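Beta-galactosidase (PDB 3TTS) probably releases terminal, non-reducing beta-D-galactose residues from beta-D-galactosides by hydrolysis, using a TIM-barrel catalytic domain in a three-chain assembly. Local coordinates at residues Ala555-Glu560 with Val571-Lys576; Leu506-Gly511 with Asn575-Gly580; Asn3-Lys8 with Gln141-His146; Lys322-Met327 with Phe373-Glu378. One frame throughout, in Å; residues are numbered along the deposited sequence.

Contact 1: residues Ala555-Glu560 with Val571-Lys576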
loop_
_atom_site.group_PDB
_atom_site.type_symbol
_atom_site.label_atom_id
_atom_site.label_comp_id
_atom_site.label_asym_id
_atom_site.label_seq_id
_atom_site.Cartn_x
_atom_site.Cartn_y
_atom_site.Cartn_z
ATOM N N ALA A 555 17.157 -17.748 40.227
ATOM C CA ALA A 555 17.172 -16.292 40.350
ATOM C C ALA A 555 16.104 -15.766 41.311
ATOM O O ALA A 555 15.062 -16.390 41.507
ATOM C CB ALA A 555 17.021 -15.643 38.979
ATOM N N GLU A 556 16.368 -14.616 41.917
ATOM C CA GLU A 556 15.383 -14.014 42.803
ATOM C C GLU A 556 14.557 -12.985 42.038
ATOM O O GLU A 556 15.018 -12.419 41.052
ATOM C CB GLU A 556 16.055 -13.398 44.030
ATOM C CG GLU A 556 16.830 -12.128 43.759
ATOM C CD GLU A 556 17.459 -11.557 45.022
ATOM O OE1 GLU A 556 18.052 -12.347 45.795
ATOM O OE2 GLU A 556 17.354 -10.327 45.247
ATOM N N VAL A 557 13.331 -12.757 42.488
ATOM C CA VAL A 557 12.399 -11.881 41.790
ATOM C C VAL A 557 12.408 -10.461 42.381
ATOM O O VAL A 557 12.065 -10.255 43.546
ATOM C CB VAL A 557 10.967 -12.466 41.838
ATOM C CG1 VAL A 557 10.009 -11.647 40.991
ATOM C CG2 VAL A 557 10.981 -13.913 41.385
ATOM N N LEU A 558 12.810 -9.487 41.575
ATOM C CA LEU A 558 12.824 -8.100 42.018
ATOM C C LEU A 558 11.512 -7.407 41.668
ATOM O O LEU A 558 11.171 -6.380 42.249
ATOM C CB LEU A 558 13.979 -7.337 41.369
ATOM C CG LEU A 558 15.380 -7.927 41.511
ATOM C CD1 LEU A 558 16.405 -6.952 40.937
ATOM C CD2 LEU A 558 15.693 -8.251 42.973
ATOM N N ALA A 559 10.781 -7.964 40.708
ATOM C CA ALA A 559 9.618 -7.279 40.185
ATOM C C ALA A 559 8.665 -8.256 39.528
ATOM O O ALA A 559 9.088 -9.259 38.953
ATOM C CB ALA A 559 10.043 -6.204 39.206
ATOM N N GLU A 560 7.374 -7.967 39.619
ATOM C CA GLU A 560 6.384 -8.875 39.075
ATOM C C GLU A 560 5.296 -8.142 38.299
ATOM O O GLU A 560 5.102 -6.945 38.471
ATOM C CB GLU A 560 5.807 -9.791 40.174
ATOM C CG GLU A 560 5.426 -9.113 41.495
ATOM C CD GLU A 560 5.106 -10.118 42.614
ATOM O OE1 GLU A 560 3.998 -10.015 43.198
ATOM O OE2 GLU A 560 5.956 -11.006 42.906
ATOM N N VAL A 571 8.740 -10.479 36.396
ATOM C CA VAL A 571 8.962 -9.697 35.191
ATOM C C VAL A 571 10.395 -9.177 35.194
ATOM O O VAL A 571 10.942 -8.801 34.159
ATOM C CB VAL A 571 7.962 -8.511 35.097
ATOM C CG1 VAL A 571 8.200 -7.508 36.224
ATOM C CG2 VAL A 571 8.055 -7.823 33.726
ATOM N N LEU A 572 10.998 -9.141 36.376
ATOM C CA LEU A 572 12.388 -8.724 36.510
ATOM C C LEU A 572 13.064 -9.575 37.567
ATOM O O LEU A 572 12.678 -9.539 38.736
ATOM C CB LEU A 572 12.490 -7.249 36.903
ATOM C CG LEU A 572 13.915 -6.877 37.328
ATOM C CD1 LEU A 572 14.896 -7.233 36.223
ATOM C CD2 LEU A 572 14.080 -5.402 37.743
ATOM N N THR A 573 14.074 -10.332 37.151
ATOM C CA THR A 573 14.780 -11.244 38.043
ATOM C C THR A 573 16.263 -10.912 38.104
ATOM O O THR A 573 16.794 -10.252 37.208
ATOM C CB THR A 573 14.636 -12.713 37.591
ATOM O OG1 THR A 573 15.235 -12.884 36.298
ATOM C CG2 THR A 573 13.166 -13.123 37.535
ATOM N N ARG A 574 16.923 -11.368 39.167
ATOM C CA ARG A 574 18.363 -11.219 39.300
ATOM C C ARG A 574 18.960 -12.540 39.705
ATOM O O ARG A 574 18.564 -13.138 40.703
ATOM C CB ARG A 574 18.739 -10.155 40.336
ATOM C CG ARG A 574 20.182 -9.706 40.210
ATOM C CD ARG A 574 20.631 -8.835 41.381
ATOM N NE ARG A 574 21.226 -9.657 42.424
ATOM C CZ ARG A 574 22.448 -9.491 42.911
ATOM N NH1 ARG A 574 23.217 -8.502 42.482
ATOM N NH2 ARG A 574 22.891 -10.308 43.852
ATOM N N ASN A 575 19.928 -12.991 38.926
ATOM C CA ASN A 575 20.590 -14.250 39.200
ATOM C C ASN A 575 22.034 -14.033 39.626
ATOM O O ASN A 575 22.840 -13.519 38.853
ATOM C CB ASN A 575 20.545 -15.146 37.964
ATOM C CG ASN A 575 20.765 -16.600 38.300
ATOM O OD1 ASN A 575 20.274 -17.091 39.318
ATOM N ND2 ASN A 575 21.515 -17.297 37.457
ATOM N N LYS A 576 22.358 -14.417 40.857
ATOM C CA LYS A 576 23.735 -14.358 41.335
ATOM C C LYS A 576 24.477 -15.564 40.762
ATOM O O LYS A 576 24.034 -16.687 40.921
ATOM C CB LYS A 576 23.781 -14.341 42.870
ATOM C CG LYS A 576 25.164 -14.006 43.452
ATOM C CD LYS A 576 25.592 -12.535 43.220
ATOM C CE LYS A 576 27.124 -12.419 43.086
ATOM N NZ LYS A 576 27.652 -11.013 43.150
#

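Contact 2: residues Leu506-Gly511 with Asn575-Gly580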
loop_
_atom_site.group_PDB
_atom_site.type_symbol
_atom_site.label_atom_id
_atom_site.label_comp_id
_atom_site.label_asym_id
_atom_site.label_seq_id
_atom_site.Cartn_x
_atom_site.Cartn_y
_atom_site.Cartn_z
ATOM N N LEU A 506 20.932 -20.120 27.481
ATOM C CA LEU A 506 21.062 -19.056 28.474
ATOM C C LEU A 506 20.328 -19.362 29.787
ATOM O O LEU A 506 20.488 -18.646 30.776
ATOM C CB LEU A 506 20.597 -17.730 27.876
ATOM C CG LEU A 506 21.494 -17.266 26.718
ATOM C CD1 LEU A 506 20.893 -16.069 26.004
ATOM C CD2 LEU A 506 22.924 -16.967 27.204
ATOM N N ARG A 507 19.542 -20.438 29.781
ATOM C CA ARG A 507 18.721 -20.873 30.925
ATOM C C ARG A 507 19.512 -20.980 32.234
ATOM O O ARG A 507 19.038 -20.588 33.290
ATOM C CB ARG A 507 18.082 -22.221 30.573
ATOM C CG ARG A 507 17.054 -22.833 31.520
ATOM C CD ARG A 507 16.285 -23.855 30.676
ATOM N NE ARG A 507 15.578 -24.910 31.399
ATOM C CZ ARG A 507 14.747 -24.681 32.398
ATOM N NH1 ARG A 507 14.560 -23.432 32.791
ATOM N NH2 ARG A 507 14.122 -25.683 33.006
ATOM N N ASN A 508 20.725 -21.504 32.159
ATOM C CA ASN A 508 21.548 -21.667 33.349
ATOM C C ASN A 508 21.965 -20.314 33.942
ATOM O O ASN A 508 21.736 -20.041 35.120
ATOM C CB ASN A 508 22.770 -22.537 33.019
ATOM C CG ASN A 508 23.680 -22.755 34.211
ATOM O OD1 ASN A 508 23.221 -23.019 35.320
ATOM N ND2 ASN A 508 24.981 -22.647 33.985
ATOM N N VAL A 509 22.565 -19.463 33.120
ATOM C CA VAL A 509 23.111 -18.205 33.606
ATOM C C VAL A 509 22.010 -17.200 33.987
ATOM O O VAL A 509 22.217 -16.360 34.861
ATOM C CB VAL A 509 24.114 -17.590 32.597
ATOM C CG1 VAL A 509 23.404 -17.161 31.321
ATOM C CG2 VAL A 509 24.855 -16.415 33.221
ATOM N N MET A 510 20.840 -17.287 33.353
ATOM C CA MET A 510 19.727 -16.401 33.722
ATOM C C MET A 510 18.919 -16.894 34.932
ATOM O O MET A 510 18.249 -16.098 35.595
ATOM C CB MET A 510 18.775 -16.178 32.543
ATOM C CG MET A 510 19.442 -15.664 31.289
ATOM S SD MET A 510 20.579 -14.312 31.616
ATOM C CE MET A 510 19.471 -13.062 32.267
ATOM N N GLY A 511 18.960 -18.203 35.197
ATOM C CA GLY A 511 18.253 -18.788 36.321
ATOM C C GLY A 511 16.740 -18.674 36.240
ATOM O O GLY A 511 16.059 -18.543 37.261
ATOM N N ASN A 575 19.928 -12.991 38.926
ATOM C CA ASN A 575 20.590 -14.250 39.200
ATOM C C ASN A 575 22.034 -14.033 39.626
ATOM O O ASN A 575 22.840 -13.519 38.853
ATOM C CB ASN A 575 20.545 -15.146 37.964
ATOM C CG ASN A 575 20.765 -16.600 38.300
ATOM O OD1 ASN A 575 20.274 -17.091 39.318
ATOM N ND2 ASN A 575 21.515 -17.297 37.457
ATOM N N LYS A 576 22.358 -14.417 40.857
ATOM C CA LYS A 576 23.735 -14.358 41.335
ATOM C C LYS A 576 24.477 -15.564 40.762
ATOM O O LYS A 576 24.034 -16.687 40.921
ATOM C CB LYS A 576 23.781 -14.341 42.870
ATOM C CG LYS A 576 25.164 -14.006 43.452
ATOM C CD LYS A 576 25.592 -12.535 43.220
ATOM C CE LYS A 576 27.124 -12.419 43.086
ATOM N NZ LYS A 576 27.652 -11.013 43.150
ATOM N N PHE A 577 25.592 -15.325 40.078
ATOM C CA PHE A 577 26.264 -16.370 39.305
ATOM C C PHE A 577 27.766 -16.124 39.379
ATOM O O PHE A 577 28.272 -15.194 38.747
ATOM C CB PHE A 577 25.786 -16.290 37.848
ATOM C CG PHE A 577 26.167 -17.469 36.989
ATOM C CD1 PHE A 577 25.325 -18.572 36.881
ATOM C CD2 PHE A 577 27.335 -17.447 36.237
ATOM C CE1 PHE A 577 25.656 -19.647 36.068
ATOM C CE2 PHE A 577 27.675 -18.518 35.425
ATOM C CZ PHE A 577 26.833 -19.621 35.341
ATOM N N GLY A 578 28.485 -16.950 40.138
ATOM C CA GLY A 578 29.868 -16.644 40.453
ATOM C C GLY A 578 29.914 -15.309 41.183
ATOM O O GLY A 578 29.113 -15.072 42.088
ATOM N N ASN A 579 30.827 -14.430 40.781
ATOM C CA ASN A 579 30.929 -13.100 41.385
ATOM C C ASN A 579 30.021 -12.063 40.730
ATOM O O ASN A 579 29.918 -10.917 41.191
ATOM C CB ASN A 579 32.368 -12.598 41.343
ATOM C CG ASN A 579 33.275 -13.368 42.266
ATOM O OD1 ASN A 579 34.475 -13.497 42.015
ATOM N ND2 ASN A 579 32.707 -13.894 43.342
ATOM N N GLY A 580 29.361 -12.473 39.653
ATOM C CA GLY A 580 28.540 -11.564 38.892
ATOM C C GLY A 580 27.064 -11.798 39.086
ATOM O O GLY A 580 26.644 -12.554 39.964
#

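Contact 3: residues Asn3-Lys8 with Gln141-His146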
loop_
_atom_site.group_PDB
_atom_site.type_symbol
_atom_site.label_atom_id
_atom_site.label_comp_id
_atom_site.label_asym_id
_atom_site.label_seq_id
_atom_site.Cartn_x
_atom_site.Cartn_y
_atom_site.Cartn_z
ATOM N N ASN A 3 45.373 7.804 8.487
ATOM C CA ASN A 3 46.566 7.829 7.660
ATOM C C ASN A 3 47.558 8.853 8.209
ATOM O O ASN A 3 47.254 10.046 8.321
ATOM C CB ASN A 3 46.223 8.110 6.198
ATOM C CG ASN A 3 47.379 7.812 5.267
ATOM O OD1 ASN A 3 48.503 8.236 5.505
ATOM N ND2 ASN A 3 47.105 7.068 4.202
ATOM N N GLU A 4 48.740 8.357 8.559
ATOM C CA GLU A 4 49.756 9.128 9.259
ATOM C C GLU A 4 50.226 10.384 8.509
ATOM O O GLU A 4 50.647 11.347 9.143
ATOM C CB GLU A 4 50.952 8.227 9.585
ATOM C CG GLU A 4 51.580 8.469 10.946
ATOM C CD GLU A 4 50.840 7.758 12.070
ATOM O OE1 GLU A 4 50.286 6.661 11.817
ATOM O OE2 GLU A 4 50.812 8.296 13.202
ATOM N N LYS A 5 50.168 10.390 7.176
ATOM C CA LYS A 5 50.664 11.552 6.427
ATOM C C LYS A 5 49.687 12.736 6.438
ATOM O O LYS A 5 49.987 13.825 5.938
ATOM C CB LYS A 5 51.033 11.167 4.996
ATOM C CG LYS A 5 49.858 10.775 4.125
ATOM C CD LYS A 5 50.215 10.897 2.641
ATOM C CE LYS A 5 51.249 9.859 2.226
ATOM N NZ LYS A 5 51.422 9.795 0.756
ATOM N N PHE A 6 48.522 12.517 7.034
ATOM C CA PHE A 6 47.464 13.512 7.072
ATOM C C PHE A 6 46.947 13.623 8.520
ATOM O O PHE A 6 45.860 13.138 8.820
ATOM C CB PHE A 6 46.356 13.051 6.114
ATOM C CG PHE A 6 45.318 14.094 5.802
ATOM C CD1 PHE A 6 45.359 15.348 6.386
ATOM C CD2 PHE A 6 44.282 13.802 4.923
ATOM C CE1 PHE A 6 44.392 16.283 6.104
ATOM C CE2 PHE A 6 43.317 14.731 4.631
ATOM C CZ PHE A 6 43.376 15.981 5.223
ATOM N N PRO A 7 47.730 14.272 9.417
ATOM C CA PRO A 7 47.487 14.263 10.872
ATOM C C PRO A 7 46.540 15.342 11.392
ATOM O O PRO A 7 46.930 16.195 12.202
ATOM C CB PRO A 7 48.889 14.459 11.473
ATOM C CG PRO A 7 49.800 14.840 10.296
ATOM C CD PRO A 7 48.915 15.082 9.096
ATOM N N LYS A 8 45.296 15.284 10.936
ATOM C CA LYS A 8 44.227 16.075 11.512
ATOM C C LYS A 8 42.925 15.358 11.187
ATOM O O LYS A 8 42.947 14.314 10.546
ATOM C CB LYS A 8 44.224 17.500 10.955
ATOM C CG LYS A 8 43.954 17.605 9.464
ATOM C CD LYS A 8 43.910 19.067 9.019
ATOM C CE LYS A 8 42.592 19.756 9.378
ATOM N NZ LYS A 8 41.467 19.424 8.453
ATOM N N GLN A 141 49.584 12.041 -2.960
ATOM C CA GLN A 141 48.403 12.662 -2.357
ATOM C C GLN A 141 47.271 11.681 -2.046
ATOM O O GLN A 141 46.262 12.069 -1.435
ATOM C CB GLN A 141 47.870 13.794 -3.240
ATOM C CG GLN A 141 48.770 14.991 -3.332
ATOM C CD GLN A 141 49.155 15.519 -1.969
ATOM O OE1 GLN A 141 50.184 15.125 -1.416
ATOM N NE2 GLN A 141 48.321 16.401 -1.409
ATOM N N ILE A 142 47.413 10.426 -2.480
ATOM C CA ILE A 142 46.341 9.452 -2.259
ATOM C C ILE A 142 46.415 8.924 -0.836
ATOM O O ILE A 142 47.421 8.335 -0.424
ATOM C CB ILE A 142 46.379 8.289 -3.246
ATOM C CG1 ILE A 142 46.200 8.811 -4.675
ATOM C CG2 ILE A 142 45.285 7.271 -2.912
ATOM C CD1 ILE A 142 46.283 7.725 -5.737
ATOM N N VAL A 143 45.337 9.130 -0.089
ATOM C CA VAL A 143 45.371 8.870 1.334
ATOM C C VAL A 143 44.400 7.738 1.722
ATOM O O VAL A 143 44.430 7.234 2.846
ATOM C CB VAL A 143 45.108 10.194 2.106
ATOM C CG1 VAL A 143 43.625 10.506 2.164
ATOM C CG2 VAL A 143 45.705 10.141 3.479
ATOM N N MET A 144 43.567 7.315 0.774
ATOM C CA MET A 144 42.556 6.301 1.047
ATOM C C MET A 144 41.952 5.814 -0.267
ATOM O O MET A 144 41.693 6.628 -1.153
ATOM C CB MET A 144 41.454 6.902 1.931
ATOM C CG MET A 144 40.341 5.947 2.345
ATOM S SD MET A 144 40.895 4.553 3.377
ATOM C CE MET A 144 41.340 5.366 4.906
ATOM N N TRP A 145 41.749 4.499 -0.399
ATOM C CA TRP A 145 40.938 3.942 -1.490
ATOM C C TRP A 145 39.480 3.763 -1.067
ATOM O O TRP A 145 39.193 3.308 0.029
ATOM C CB TRP A 145 41.468 2.593 -1.958
ATOM C CG TRP A 145 42.744 2.633 -2.721
ATOM C CD1 TRP A 145 43.986 2.269 -2.268
ATOM C CD2 TRP A 145 42.915 3.022 -4.089
ATOM N NE1 TRP A 145 44.917 2.420 -3.266
ATOM C CE2 TRP A 145 44.288 2.878 -4.395
ATOM C CE3 TRP A 145 42.046 3.475 -5.082
ATOM C CZ2 TRP A 145 44.808 3.177 -5.650
ATOM C CZ3 TRP A 145 42.572 3.772 -6.336
ATOM C CH2 TRP A 145 43.934 3.627 -6.604
ATOM N N HIS A 146 38.563 4.111 -1.955
ATOM C CA HIS A 146 37.140 4.130 -1.648
ATOM C C HIS A 146 36.474 3.140 -2.613
ATOM O O HIS A 146 36.030 3.518 -3.694
ATOM C CB HIS A 146 36.647 5.571 -1.841
ATOM C CG HIS A 146 35.160 5.767 -1.747
ATOM N ND1 HIS A 146 34.254 5.058 -2.511
ATOM C CD2 HIS A 146 34.430 6.666 -1.039
ATOM C CE1 HIS A 146 33.029 5.486 -2.246
ATOM N NE2 HIS A 146 33.110 6.467 -1.364
HETATM O O HOH W 1 49.975 8.147 -1.162
#

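Contact 4: residues Lys322-Met327 with Phe373-Glu378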
loop_
_atom_site.group_PDB
_atom_site.type_symbol
_atom_site.label_atom_id
_atom_site.label_comp_id
_atom_site.label_asym_id
_atom_site.label_seq_id
_atom_site.Cartn_x
_atom_site.Cartn_y
_atom_site.Cartn_z
ATOM N N LYS A 322 18.819 22.392 7.729
ATOM C CA LYS A 322 19.495 22.213 8.992
ATOM C C LYS A 322 19.571 23.589 9.648
ATOM O O LYS A 322 20.073 24.511 9.027
ATOM C CB LYS A 322 20.904 21.706 8.711
ATOM C CG LYS A 322 21.229 20.434 9.396
ATOM C CD LYS A 322 21.723 19.408 8.408
ATOM C CE LYS A 322 23.230 19.332 8.417
ATOM N NZ LYS A 322 23.664 17.905 8.288
ATOM N N ARG A 323 19.080 23.742 10.880
ATOM C CA ARG A 323 19.055 25.071 11.514
ATOM C C ARG A 323 20.475 25.552 11.841
ATOM O O ARG A 323 21.402 24.750 11.954
ATOM C CB ARG A 323 18.189 25.099 12.786
ATOM C CG ARG A 323 16.870 24.314 12.746
ATOM C CD ARG A 323 15.695 25.025 12.047
ATOM N NE ARG A 323 15.382 24.344 10.799
ATOM C CZ ARG A 323 14.310 24.548 10.037
ATOM N NH1 ARG A 323 13.362 25.419 10.365
ATOM N NH2 ARG A 323 14.195 23.853 8.919
ATOM N N PRO A 324 20.649 26.874 11.996
ATOM C CA PRO A 324 21.987 27.415 12.265
ATOM C C PRO A 324 22.652 26.666 13.399
ATOM O O PRO A 324 22.018 26.432 14.429
ATOM C CB PRO A 324 21.698 28.853 12.703
ATOM C CG PRO A 324 20.413 29.199 12.028
ATOM C CD PRO A 324 19.611 27.921 12.018
ATOM N N GLY A 325 23.912 26.294 13.207
ATOM C CA GLY A 325 24.673 25.602 14.229
ATOM C C GLY A 325 24.556 24.081 14.174
ATOM O O GLY A 325 25.446 23.362 14.636
ATOM N N VAL A 326 23.461 23.588 13.606
ATOM C CA VAL A 326 23.196 22.153 13.589
ATOM C C VAL A 326 24.211 21.332 12.780
ATOM O O VAL A 326 24.618 20.257 13.199
ATOM C CB VAL A 326 21.761 21.851 13.109
ATOM C CG1 VAL A 326 21.567 20.358 12.957
ATOM C CG2 VAL A 326 20.733 22.440 14.095
ATOM N N MET A 327 24.623 21.828 11.622
ATOM C CA MET A 327 25.633 21.113 10.856
ATOM C C MET A 327 26.863 20.813 11.735
ATOM O O MET A 327 27.310 19.672 11.835
ATOM C CB MET A 327 26.007 21.901 9.601
ATOM C CG MET A 327 26.897 21.145 8.627
ATOM S SD MET A 327 28.635 21.130 9.136
ATOM C CE MET A 327 29.105 22.833 8.793
ATOM N N PHE A 373 27.481 27.925 3.505
ATOM C CA PHE A 373 28.922 28.023 3.325
ATOM C C PHE A 373 29.618 28.596 4.554
ATOM O O PHE A 373 30.647 28.069 4.985
ATOM C CB PHE A 373 29.287 28.833 2.076
ATOM C CG PHE A 373 30.763 28.801 1.747
ATOM C CD1 PHE A 373 31.238 28.013 0.701
ATOM C CD2 PHE A 373 31.674 29.552 2.489
ATOM C CE1 PHE A 373 32.580 27.981 0.396
ATOM C CE2 PHE A 373 33.026 29.516 2.197
ATOM C CZ PHE A 373 33.483 28.727 1.151
ATOM N N ARG A 374 29.073 29.675 5.116
ATOM C CA ARG A 374 29.707 30.297 6.284
ATOM C C ARG A 374 29.869 29.277 7.404
ATOM O O ARG A 374 30.939 29.171 8.015
ATOM C CB ARG A 374 28.916 31.508 6.778
ATOM C CG ARG A 374 28.952 32.680 5.816
ATOM C CD ARG A 374 28.208 33.893 6.365
ATOM N NE ARG A 374 27.385 34.496 5.321
ATOM C CZ ARG A 374 26.058 34.424 5.293
ATOM N NH1 ARG A 374 25.399 33.798 6.266
ATOM N NH2 ARG A 374 25.389 34.988 4.299
ATOM N N GLU A 375 28.802 28.519 7.652
ATOM C CA GLU A 375 28.825 27.486 8.674
ATOM C C GLU A 375 29.889 26.421 8.388
ATOM O O GLU A 375 30.580 25.983 9.309
ATOM C CB GLU A 375 27.431 26.884 8.875
ATOM C CG GLU A 375 26.400 27.925 9.358
ATOM C CD GLU A 375 25.091 27.308 9.844
ATOM O OE1 GLU A 375 25.127 26.189 10.410
ATOM O OE2 GLU A 375 24.024 27.943 9.660
ATOM N N CYS A 376 30.048 26.041 7.119
ATOM C CA CYS A 376 31.096 25.094 6.728
ATOM C C CYS A 376 32.495 25.684 6.895
ATOM O O CYS A 376 33.414 24.998 7.340
ATOM C CB CYS A 376 30.915 24.598 5.282
ATOM S SG CYS A 376 29.422 23.579 4.986
ATOM N N ALA A 377 32.671 26.943 6.513
ATOM C CA ALA A 377 33.967 27.589 6.676
ATOM C C ALA A 377 34.335 27.625 8.161
ATOM O O ALA A 377 35.476 27.348 8.542
ATOM C CB ALA A 377 33.941 28.999 6.089
ATOM N N GLU A 378 33.346 27.944 8.991
ATOM C CA GLU A 378 33.540 28.045 10.432
ATOM C C GLU A 378 34.020 26.716 11.030
ATOM O O GLU A 378 34.978 26.699 11.822
ATOM C CB GLU A 378 32.246 28.529 11.096
ATOM C CG GLU A 378 32.154 28.302 12.594
ATOM C CD GLU A 378 30.825 28.788 13.191
ATOM O OE1 GLU A 378 30.855 29.765 13.976
ATOM O OE2 GLU A 378 29.755 28.198 12.887
HETATM O O HOH W 2 23.473 24.097 9.972
#

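Contact 1: residues Ala555-Glu560 with Val571-Lys576
Leu572 turns its CG anti to the backbone N (chi1 168°), while Leu558 places its own CG anti to the carbonyl carbon (chi1 -54°). This brings Leu558 CB to 4.1 Å from Leu572 CG. Leu558 CD1 reaches on to Arg574 CB at 4.0 Å. Ala559 packs closer, with its CB 3.5 Å from Leu572 CB. Val571 CG1 also touches this methyl. Trp534 borders both leucines, and Ile528 borders Ala559 and Val571.

The backbones are neighbouring antiparallel strands of a beta hairpin. Glu556 and Arg574 form a hydrogen-bonded pair: Glu556 N to Arg574 O and Arg574 N to Glu556 O are each 2.9 Å. Val557 and Thr573 form the next, non-hydrogen-bonded pair. The register then slips by one. Leu558 N meets Leu572 O at 2.8 Å, and Ala559 N adds a weak bond to the same oxygen. This is a classic beta bulge. A second one follows at once. Val571 N and Leu572 N both donate to Ala559 O from the same face of its plane, and the bond from Val571 is almost straight (174°).

The charged ends of Glu556 and Arg574 do not meet. Arg574 pairs instead with Glu604, and Glu560 with Arg531. The chemistry implies a junction held by main-chain bonds and aliphatic packing. In each bulge two backbone N-H groups share one carbonyl oxygen, which keeps the strands bonded as they turn a corner.

Contact 2: residues Leu506-Gly511 with Asn575-Gly580
Asn575 and Val509 supply the hydrogen bond that crosses this contact. Asn575 ND2 donates to Val509 O at 2.8 Å, and the bond is fairly straight (163°). The oxygen lies near the plane of the Asn575 amide. The donor, however, stands well above the Val509 carbonyl plane and not on a lone pair. Ser582 OG bonds the same oxygen, so two side chains grip the carbonyl.

Close packing of side chain on backbone continues past this bond. Asn575 CB rests 3.4 Å from Met510 O. Gly511 follows the short helix 507-510 with positive phi. A side chain on it would run into Asn575 OD1.

The aromatic contacts centre on Phe577. Its CG is anti to the backbone N (chi1 -168°), which carries the ring to the helix. Val509 CG2 sits over the middle of one face, 4.0 Å from the ring centroid, in a CH-pi contact. Asn508 ND2 comes to the ring edge, 3.7 Å from Phe577 CE1. The amide and ring planes are steeply inclined, 74° apart. The same ND2 bonds Glu473. Helix 468-477 packs against this group; its Val476 touches both Val509 and Phe577.

Across the turn, Lys576 NZ bonds Asn579 O at 3.0 Å and also Gln581.

Phe577 to Gly580 form a type II' turn with Gly578 at its second position. This is the typical two-residue link of a beta hairpin, here joining strands 570-577 and 580-585 beside a short helix in the trimerisation domain.

Contact 3: residues Asn3-Lys8 with Gln141-His146
Asn3 lies against Val143 in the tight part of this contact. Val143 CG2 presses on the asparagine, 3.4 Å from Asn3 CG, and the two side chains run obliquely past each other. Asn3 CG is anti to its own N (chi1 -166°), which swings the amide over the strand. Asn3 ND2 then donates to Val143 O at 3.0 Å. The bond is bent (139°). The other end of the amide faces its own loop. Asn3 OD1 accepts from Lys5 N at 3.2 Å, on a lone pair, which makes an Asx turn within a type I beta turn. Phe6 adds its CB, 4.0 Å from Val143 CG2, and presents its ring edge to that methyl. Replacing Asn3 by an alanine would probably leave Val143 O without this donor and Lys5 N without its side-chain acceptor, loosening the turn.

The other side is looser and wet. Lys5 is exposed and reaches the strand through a water. The water accepts from Lys5 NZ at 2.9 Å and donates to Ile142 O at 2.7 Å. Lys5 NZ also bonds Pro140 O directly.

The loop precedes barrel strand 10-14 and covers the beginning of strand 142-146, which runs between strands 75-79 and 249-253. Trp10 stacks on Phe6 and touches both Asn3 and Val143, while the Phe6 ring also meets Tyr75.

Contact 4: residues Lys322-Met327 with Phe373-Glu378
Glu375 reaches from helix 371-386 to Pro324 and Gly325, at the start of helix 326-336. Its CB lies 4.4 Å from Met327 CE, at the edge of the apolar part. CG stands anti to the carbonyl carbon (chi1 -62°), and an extended chain beyond CG carries the carboxylate across. CD directs OE1 towards Gly325 N. At the tip, the two oxygens do different work. Glu375 OE1 accepts from Gly325 N at 3.1 Å, a good bond that meets the oxygen from above the carboxylate plane. Glu375 OE1 also accepts from a water, its O 2.7 Å away. Glu375 OE2 sits 3.3 Å from Pro324 CA and forms a salt bridge with Arg371 of its own helix.

The water is a three-way link. It donates to Arg323 O as well, and accepts from Met327 N at 3.0 Å. Beside it, Met327 bends at chi2 and chi3 (-79° and -73°), which turns its CE to Glu375 O at 3.5 Å. Met327 CE also lies 3.9 Å from Cys376 SG. Phe344 borders both of these sulfur-bearing side chains.

Arg323 points elsewhere, forming salt bridges with Asp518 and Asp564 of the second subunit. With an alanine in place of Glu375, Gly325 N would probably lose its carboxylate acceptor, the water one of its two acceptors, and Arg371 its charge partner.

Gly325 is the N-cap residue. A carboxylate placed here, directly and through water, probably interacts favourably with the positive end of helix 326-336, while Arg371 likely balances its charge.

Contacts 1 and 2 form one continuous region. Their centres are 11 Å apart, they share Asn575 and Lys576, and a probable hydrogen bond joins Ala555 N to Gly511 O at 3.3 Å. Both belong to the trimerisation domain. Contacts 3 and 4 belong to the TIM-barrel part, with centres 25 Å apart and nearest atoms about 10 Å apart. The two groups are remote: the centres of contacts 1 and 3 are 52 Å apart, and those of contacts 2 and 4 are 51 Å apart. TIM-barrel active sites lie at the C-terminal strand ends, whereas contact 3 touches the start of its strand. Contact 4 adjoins the second subunit.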